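Local coordinates for protein diol-dehydratase (Roseburia inulinivorans, PDB 5I2A) that probably dehydrates 1,2-propanediol without vitamin B12, as a lyase of the glycyl radical enzyme family, at residues A[13-16]-A[17-20]; A[66-69]-A[70-74]. All blocks are in the same frame, centred on the assembly; numbering follows the deposited sequence.

Interaction 1 of 2, residues A[13-16]-A[17-20]; sequences DRIK and RLVD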
ATOM      1  N   ASP A  13     -53.192  -2.392   2.726  0.61 23.84           N
ATOM      2  CA  ASP A  13     -53.297  -3.786   3.152  0.61 22.02           C
ATOM      3  C   ASP A  13     -52.111  -4.608   2.646  0.61 21.52           C
ATOM      4  O   ASP A  13     -51.867  -5.719   3.117  0.61 20.07           O
ATOM      5  CB  ASP A  13     -54.625  -4.409   2.678  0.61 26.23           C
ATOM      6  CG  ASP A  13     -54.732  -4.512   1.158  0.61 26.07           C
ATOM      7  OD1 ASP A  13     -54.293  -3.583   0.446  0.61 28.46           O
ATOM      8  OD2 ASP A  13     -55.262  -5.533   0.673  0.61 33.39           O
ATOM      9  N   ARG A  14     -51.376  -4.051   1.690  1.00 20.75           N
ATOM     10  CA  ARG A  14     -50.156  -4.685   1.176  1.00 21.77           C
ATOM     11  C   ARG A  14     -49.107  -4.893   2.275  1.00 18.21           C
ATOM     12  O   ARG A  14     -48.424  -5.909   2.308  1.00 19.26           O
ATOM     13  CB  ARG A  14     -49.554  -3.825   0.053  1.00 21.45           C
ATOM     14  CG  ARG A  14     -48.322  -4.413  -0.638  1.00 20.42           C
ATOM     15  CD  ARG A  14     -47.600  -3.341  -1.452  1.00 16.41           C
ATOM     16  NE  ARG A  14     -48.528  -2.519  -2.228  1.00 22.77           N
ATOM     17  CZ  ARG A  14     -48.849  -2.742  -3.498  1.00 22.08           C
ATOM     18  NH1 ARG A  14     -48.311  -3.759  -4.157  1.00 18.06           N
ATOM     19  NH2 ARG A  14     -49.709  -1.946  -4.112  1.00 20.41           N
ATOM     20  N   ILE A  15     -48.999  -3.921   3.175  1.00 19.03           N
ATOM     21  CA  ILE A  15     -47.881  -3.864   4.114  1.00 20.73           C
ATOM     22  C   ILE A  15     -47.769  -5.104   5.002  1.00 20.23           C
ATOM     23  O   ILE A  15     -46.711  -5.706   5.095  1.00 21.64           O
ATOM     24  CB  ILE A  15     -47.972  -2.600   5.003  1.00 19.35           C
ATOM     25  CG1 ILE A  15     -48.025  -1.350   4.123  1.00 17.73           C
ATOM     26  CG2 ILE A  15     -46.807  -2.537   5.990  1.00 17.44           C
ATOM     27  CD1 ILE A  15     -47.016  -1.327   2.972  1.00 17.24           C
ATOM     28  N   LYS A  16     -48.859  -5.505   5.635  1.00 20.49           N
ATOM     29  CA  LYS A  16     -48.817  -6.678   6.500  1.00 17.45           C
ATOM     30  C   LYS A  16     -48.423  -7.939   5.734  1.00 18.86           C
ATOM     31  O   LYS A  16     -47.736  -8.814   6.271  1.00 19.30           O
ATOM     32  CB  LYS A  16     -50.167  -6.894   7.193  1.00 23.67           C
ATOM     33  CG  LYS A  16     -50.188  -8.132   8.080  1.00 25.58           C
ATOM     34  CD  LYS A  16     -51.459  -8.197   8.917  1.00 35.91           C
ATOM     35  CE  LYS A  16     -51.298  -9.178  10.068  1.00 37.71           C
ATOM     36  NZ  LYS A  16     -51.119 -10.568   9.581  1.00 37.36           N
ATOM     37  N   ARG A  17     -48.841  -8.038   4.479  1.00 17.35           N
ATOM     38  CA  ARG A  17     -48.469  -9.207   3.691  1.00 17.65           C
ATOM     39  C   ARG A  17     -46.975  -9.170   3.342  1.00 17.64           C
ATOM     40  O   ARG A  17     -46.308 -10.204   3.348  1.00 18.07           O
ATOM     41  CB  ARG A  17     -49.331  -9.312   2.425  1.00 19.75           C
ATOM     42  CG  ARG A  17     -50.852  -9.468   2.737  1.00 23.60           C
ATOM     43  CD  ARG A  17     -51.640  -9.931   1.511  1.00 23.28           C
ATOM     44  NE  ARG A  17     -51.710  -8.898   0.488  1.00 20.33           N
ATOM     45  CZ  ARG A  17     -52.656  -7.966   0.429  1.00 24.51           C
ATOM     46  NH1 ARG A  17     -53.623  -7.948   1.334  1.00 25.90           N
ATOM     47  NH2 ARG A  17     -52.642  -7.058  -0.537  1.00 19.65           N
ATOM     48  N   LEU A  18     -46.457  -7.984   3.038  1.00 16.77           N
ATOM     49  CA  LEU A  18     -45.016  -7.830   2.820  1.00 20.93           C
ATOM     50  C   LEU A  18     -44.254  -8.269   4.056  1.00 16.86           C
ATOM     51  O   LEU A  18     -43.268  -8.995   3.958  1.00 19.56           O
ATOM     52  CB  LEU A  18     -44.652  -6.384   2.477  1.00 12.89           C
ATOM     53  CG  LEU A  18     -45.212  -5.909   1.145  1.00 15.33           C
ATOM     54  CD1 LEU A  18     -45.016  -4.408   0.982  1.00 17.59           C
ATOM     55  CD2 LEU A  18     -44.567  -6.680  -0.001  1.00 15.06           C
ATOM     56  N   VAL A  19     -44.724  -7.828   5.217  1.00 19.49           N
ATOM     57  CA  VAL A  19     -44.052  -8.137   6.471  1.00 18.58           C
ATOM     58  C   VAL A  19     -44.048  -9.641   6.786  1.00 20.95           C
ATOM     59  O   VAL A  19     -42.993 -10.220   7.072  1.00 18.34           O
ATOM     60  CB  VAL A  19     -44.685  -7.362   7.637  1.00 19.63           C
ATOM     61  CG1 VAL A  19     -44.233  -7.934   8.958  1.00 17.53           C
ATOM     62  CG2 VAL A  19     -44.314  -5.884   7.539  1.00 15.02           C
ATOM     63  N   ASP A  20     -45.217 -10.271   6.711  1.00 17.41           N
ATOM     64  CA  ASP A  20     -45.328 -11.700   7.008  1.00 18.97           C
ATOM     65  C   ASP A  20     -44.438 -12.530   6.087  1.00 18.00           C
ATOM     66  O   ASP A  20     -43.876 -13.535   6.500  1.00 21.18           O
ATOM     67  CB  ASP A  20     -46.782 -12.171   6.882  1.00 18.54           C
ATOM     68  CG  ASP A  20     -47.679 -11.599   7.968  1.00 24.71           C
ATOM     69  OD1 ASP A  20     -47.169 -11.202   9.036  1.00 27.23           O
ATOM     70  OD2 ASP A  20     -48.897 -11.549   7.748  1.00 26.02           O
TER
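Lys16 and Asp20, four residues apart, form a salt bridge: Lys16 runs out extended with CG anti to its backbone N (chi1 178°) and bends only at the last torsion (chi4 -65°), bringing NZ to the syn lone pair of Asp20 OD2 at 3.0 Å. A second bridge, Asp13 to Arg17, is less certain, since it holds for one of two modelled positions of the Asp13 side chain. There OD2 sits at the edge of the Arg17 guanidinium, practically in its plane, 3.0 Å from NH1; NH2 adds a weak bond to the same oxygen. The carboxylate is turned 78° against the guanidinium, and NH1 meets OD2 from above the carboxylate plane. Asp13 O and Arg14 CA lie over one guanidinium face, and NE is held by Glu71. Lys16 and Asp20 keep the i to i+4 spacing of helix 14-22, with Asp13 just ahead of it; the helix's backbone bonds include Leu18 N to Arg14 O (3.0 Å) and Val19 N to Ile15 O (2.9 Å). Apolar contacts lie on the buried face: Leu18 CD1 packs 3.7 Å from Arg14 CG, in a side chain whose guanidinium bridges to Glu243 and Glu314. Ile15 CD1 comes to 4.2 Å from Leu18 CD1, and Ile15 and Val19 both touch Val374 of helix 362-374.

Interaction 2 of 2, residues A[66-69]-A[70-74]; sequences IIIR and PEELI
A type II beta turn from Arg69 to Glu72, in the long loop between helices 49-63 and 94-97, reverses the chain here, and the Glu72 side chain folds back to brace it. The turn's own bond runs from Glu72 N to Arg69 O, 3.1 Å. Pro70 and Glu71 occupy its two corners, Glu71 with a positive phi of 74°, as the third position of a type II turn requires. With CG of Glu72 anti to its carbonyl carbon (chi1 -82°) and the chain extended beyond, the carboxylate comes alongside Arg69, and OE1 accepts Arg69 N at 3.0 Å in a fairly straight bond (162°) that arrives from above the carboxylate plane. The two side chains lie side by side and point the same way, Arg69 CG 3.4 Å from Glu72 OE2. Their charged ends stay near but do not bridge, Arg69 NE being 4.3 Å from Glu72 OE2: the guanidinium bridges to Asp325 and bonds the carbonyls of Thr79 and Ile80, whereas OE2 is claimed by Lys322. With an alanine here in place of Glu72, Arg69 N would probably lose its carboxylate acceptor and Lys322 its partner. A water also ties the Glu72 side chain to the extended chain before the turn, donating to Glu72 OE1 at 2.6 Å and to Ile67 O at 2.9 Å.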
ATOM      1  N   ILE A  66     -31.245 -12.166  -8.513  1.00 15.88           N
ATOM      2  CA  ILE A  66     -32.159 -11.134  -8.077  1.00 20.62           C
ATOM      3  C   ILE A  66     -33.564 -11.718  -8.030  1.00 23.00           C
ATOM      4  O   ILE A  66     -33.837 -12.762  -8.634  1.00 19.33           O
ATOM      5  CB  ILE A  66     -32.135  -9.905  -9.001  1.00 18.17           C
ATOM      6  CG1 ILE A  66     -32.633 -10.282 -10.400  1.00 18.38           C
ATOM      7  CG2 ILE A  66     -30.731  -9.277  -9.038  1.00 16.46           C
ATOM      8  CD1 ILE A  66     -32.922  -9.083 -11.263  1.00 17.37           C
ATOM      9  N   ILE A  67     -34.443 -11.042  -7.304  1.00 18.79           N
ATOM     10  CA  ILE A  67     -35.813 -11.496  -7.145  1.00 18.28           C
ATOM     11  C   ILE A  67     -36.688 -10.289  -6.840  1.00 17.46           C
ATOM     12  O   ILE A  67     -36.241  -9.339  -6.218  1.00 19.04           O
ATOM     13  CB  ILE A  67     -35.928 -12.572  -6.030  1.00 20.25           C
ATOM     14  CG1 ILE A  67     -37.342 -13.144  -5.950  1.00 21.31           C
ATOM     15  CG2 ILE A  67     -35.507 -12.009  -4.665  1.00 18.96           C
ATOM     16  CD1 ILE A  67     -37.444 -14.384  -5.066  1.00 19.92           C
ATOM     17  N   ILE A  68     -37.922 -10.312  -7.327  1.00 17.73           N
ATOM     18  CA  ILE A  68     -38.924  -9.334  -6.930  1.00 18.96           C
ATOM     19  C   ILE A  68     -39.939 -10.071  -6.084  1.00 20.18           C
ATOM     20  O   ILE A  68     -40.563 -11.018  -6.557  1.00 22.55           O
ATOM     21  CB  ILE A  68     -39.591  -8.669  -8.148  1.00 20.33           C
ATOM     22  CG1 ILE A  68     -38.551  -7.847  -8.906  1.00 17.69           C
ATOM     23  CG2 ILE A  68     -40.799  -7.808  -7.723  1.00 16.68           C
ATOM     24  CD1 ILE A  68     -39.117  -7.021 -10.063  1.00 20.78           C
ATOM     25  N   ARG A  69     -40.070  -9.672  -4.824  1.00 16.16           N
ATOM     26  CA  ARG A  69     -40.902 -10.413  -3.889  1.00 17.33           C
ATOM     27  C   ARG A  69     -42.372 -10.045  -4.130  1.00 17.71           C
ATOM     28  O   ARG A  69     -42.653  -8.988  -4.690  1.00 18.66           O
ATOM     29  CB  ARG A  69     -40.476 -10.132  -2.437  1.00 15.48           C
ATOM     30  CG  ARG A  69     -38.957 -10.239  -2.177  1.00 16.46           C
ATOM     31  CD  ARG A  69     -38.691 -10.492  -0.697  1.00 18.82           C
ATOM     32  NE  ARG A  69     -37.271 -10.479  -0.342  1.00 14.03           N
ATOM     33  CZ  ARG A  69     -36.421 -11.465  -0.610  1.00 19.43           C
ATOM     34  NH1 ARG A  69     -36.824 -12.555  -1.269  1.00 14.42           N
ATOM     35  NH2 ARG A  69     -35.157 -11.358  -0.236  1.00 15.52           N
ATOM     36  N   PRO A  70     -43.307 -10.928  -3.731  1.00 17.57           N
ATOM     37  CA  PRO A  70     -44.729 -10.674  -3.999  1.00 18.89           C
ATOM     38  C   PRO A  70     -45.174  -9.296  -3.512  1.00 21.26           C
ATOM     39  O   PRO A  70     -44.905  -8.935  -2.364  1.00 22.43           O
ATOM     40  CB  PRO A  70     -45.437 -11.795  -3.225  1.00 23.66           C
ATOM     41  CG  PRO A  70     -44.429 -12.914  -3.202  1.00 20.11           C
ATOM     42  CD  PRO A  70     -43.094 -12.219  -3.051  1.00 16.82           C
ATOM     43  N   GLU A  71     -45.768  -8.525  -4.421  1.00 18.28           N
ATOM     44  CA  GLU A  71     -46.393  -7.236  -4.122  1.00 17.81           C
ATOM     45  C   GLU A  71     -45.421  -6.087  -3.846  1.00 21.12           C
ATOM     46  O   GLU A  71     -45.856  -4.979  -3.544  1.00 18.42           O
ATOM     47  CB  GLU A  71     -47.356  -7.368  -2.932  1.00 18.83           C
ATOM     48  CG  GLU A  71     -48.521  -8.331  -3.179  1.00 25.27           C
ATOM     49  CD  GLU A  71     -49.625  -8.188  -2.148  1.00 21.98           C
ATOM     50  OE1 GLU A  71     -50.426  -7.247  -2.264  1.00 28.20           O
ATOM     51  OE2 GLU A  71     -49.682  -9.008  -1.217  1.00 24.73           O
ATOM     52  N   GLU A  72     -44.117  -6.336  -3.946  1.00 20.43           N
ATOM     53  CA  GLU A  72     -43.152  -5.258  -3.739  1.00 19.28           C
ATOM     54  C   GLU A  72     -43.409  -4.110  -4.706  1.00 17.25           C
ATOM     55  O   GLU A  72     -43.673  -4.335  -5.881  1.00 19.28           O
ATOM     56  CB  GLU A  72     -41.712  -5.772  -3.898  1.00 16.37           C
ATOM     57  CG  GLU A  72     -41.161  -6.440  -2.656  1.00 18.56           C
ATOM     58  CD  GLU A  72     -39.677  -6.767  -2.768  1.00 22.55           C
ATOM     59  OE1 GLU A  72     -39.199  -6.976  -3.906  1.00 19.41           O
ATOM     60  OE2 GLU A  72     -39.004  -6.833  -1.716  1.00 17.06           O
ATOM     61  N   LEU A  73     -43.374  -2.882  -4.200  1.00 15.55           N
ATOM     62  CA  LEU A  73     -43.365  -1.712  -5.072  1.00 16.16           C
ATOM     63  C   LEU A  73     -41.923  -1.227  -5.270  1.00 20.49           C
ATOM     64  O   LEU A  73     -41.521  -0.876  -6.380  1.00 19.95           O
ATOM     65  CB  LEU A  73     -44.227  -0.592  -4.500  1.00 15.20           C
ATOM     66  CG  LEU A  73     -45.742  -0.863  -4.403  1.00 19.41           C
ATOM     67  CD1 LEU A  73     -46.443   0.290  -3.708  1.00 14.10           C
ATOM     68  CD2 LEU A  73     -46.348  -1.096  -5.788  1.00 16.80           C
ATOM     69  N   ILE A  74     -41.171  -1.189  -4.174  1.00 17.86           N
ATOM     70  CA  ILE A  74     -39.735  -0.901  -4.197  1.00 17.65           C
ATOM     71  C   ILE A  74     -39.002  -2.225  -4.241  1.00 14.06           C
ATOM     72  O   ILE A  74     -39.235  -3.092  -3.392  1.00 18.81           O
ATOM     73  CB  ILE A  74     -39.282  -0.095  -2.953  1.00 20.76           C
ATOM     74  CG1 ILE A  74     -40.083   1.198  -2.839  1.00 17.48           C
ATOM     75  CG2 ILE A  74     -37.759   0.178  -2.987  1.00 15.38           C
ATOM     76  CD1 ILE A  74     -39.901   2.154  -4.008  1.00 15.93           C
TER
HETATM   77  O   HOH W   1     -36.657  -7.181  -4.380  1.00 17.81           O

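How the interactions relate
Interaction 1, on helix 14-22, comes first along the chain, and interaction 2 follows in the loop after helix 49-63; their centres lie 12 Å apart on the same side of the chain's centre, both in the pyruvate formate lyase-like part of the protein. They touch directly. Glu71, at a corner of the turn, offers OE2 to Arg17 NE at 2.7 Å, and its carbonyl O lies 2.8 Å from Arg14 NH1, probably as a hydrogen bond. Pro70 O packs against Leu18, and Leu73 against Arg14. Helix 309-323 meets both elements, at Leu18 and Leu73, so the N-terminal helix and the later loop are fastened to each other and to a common neighbour.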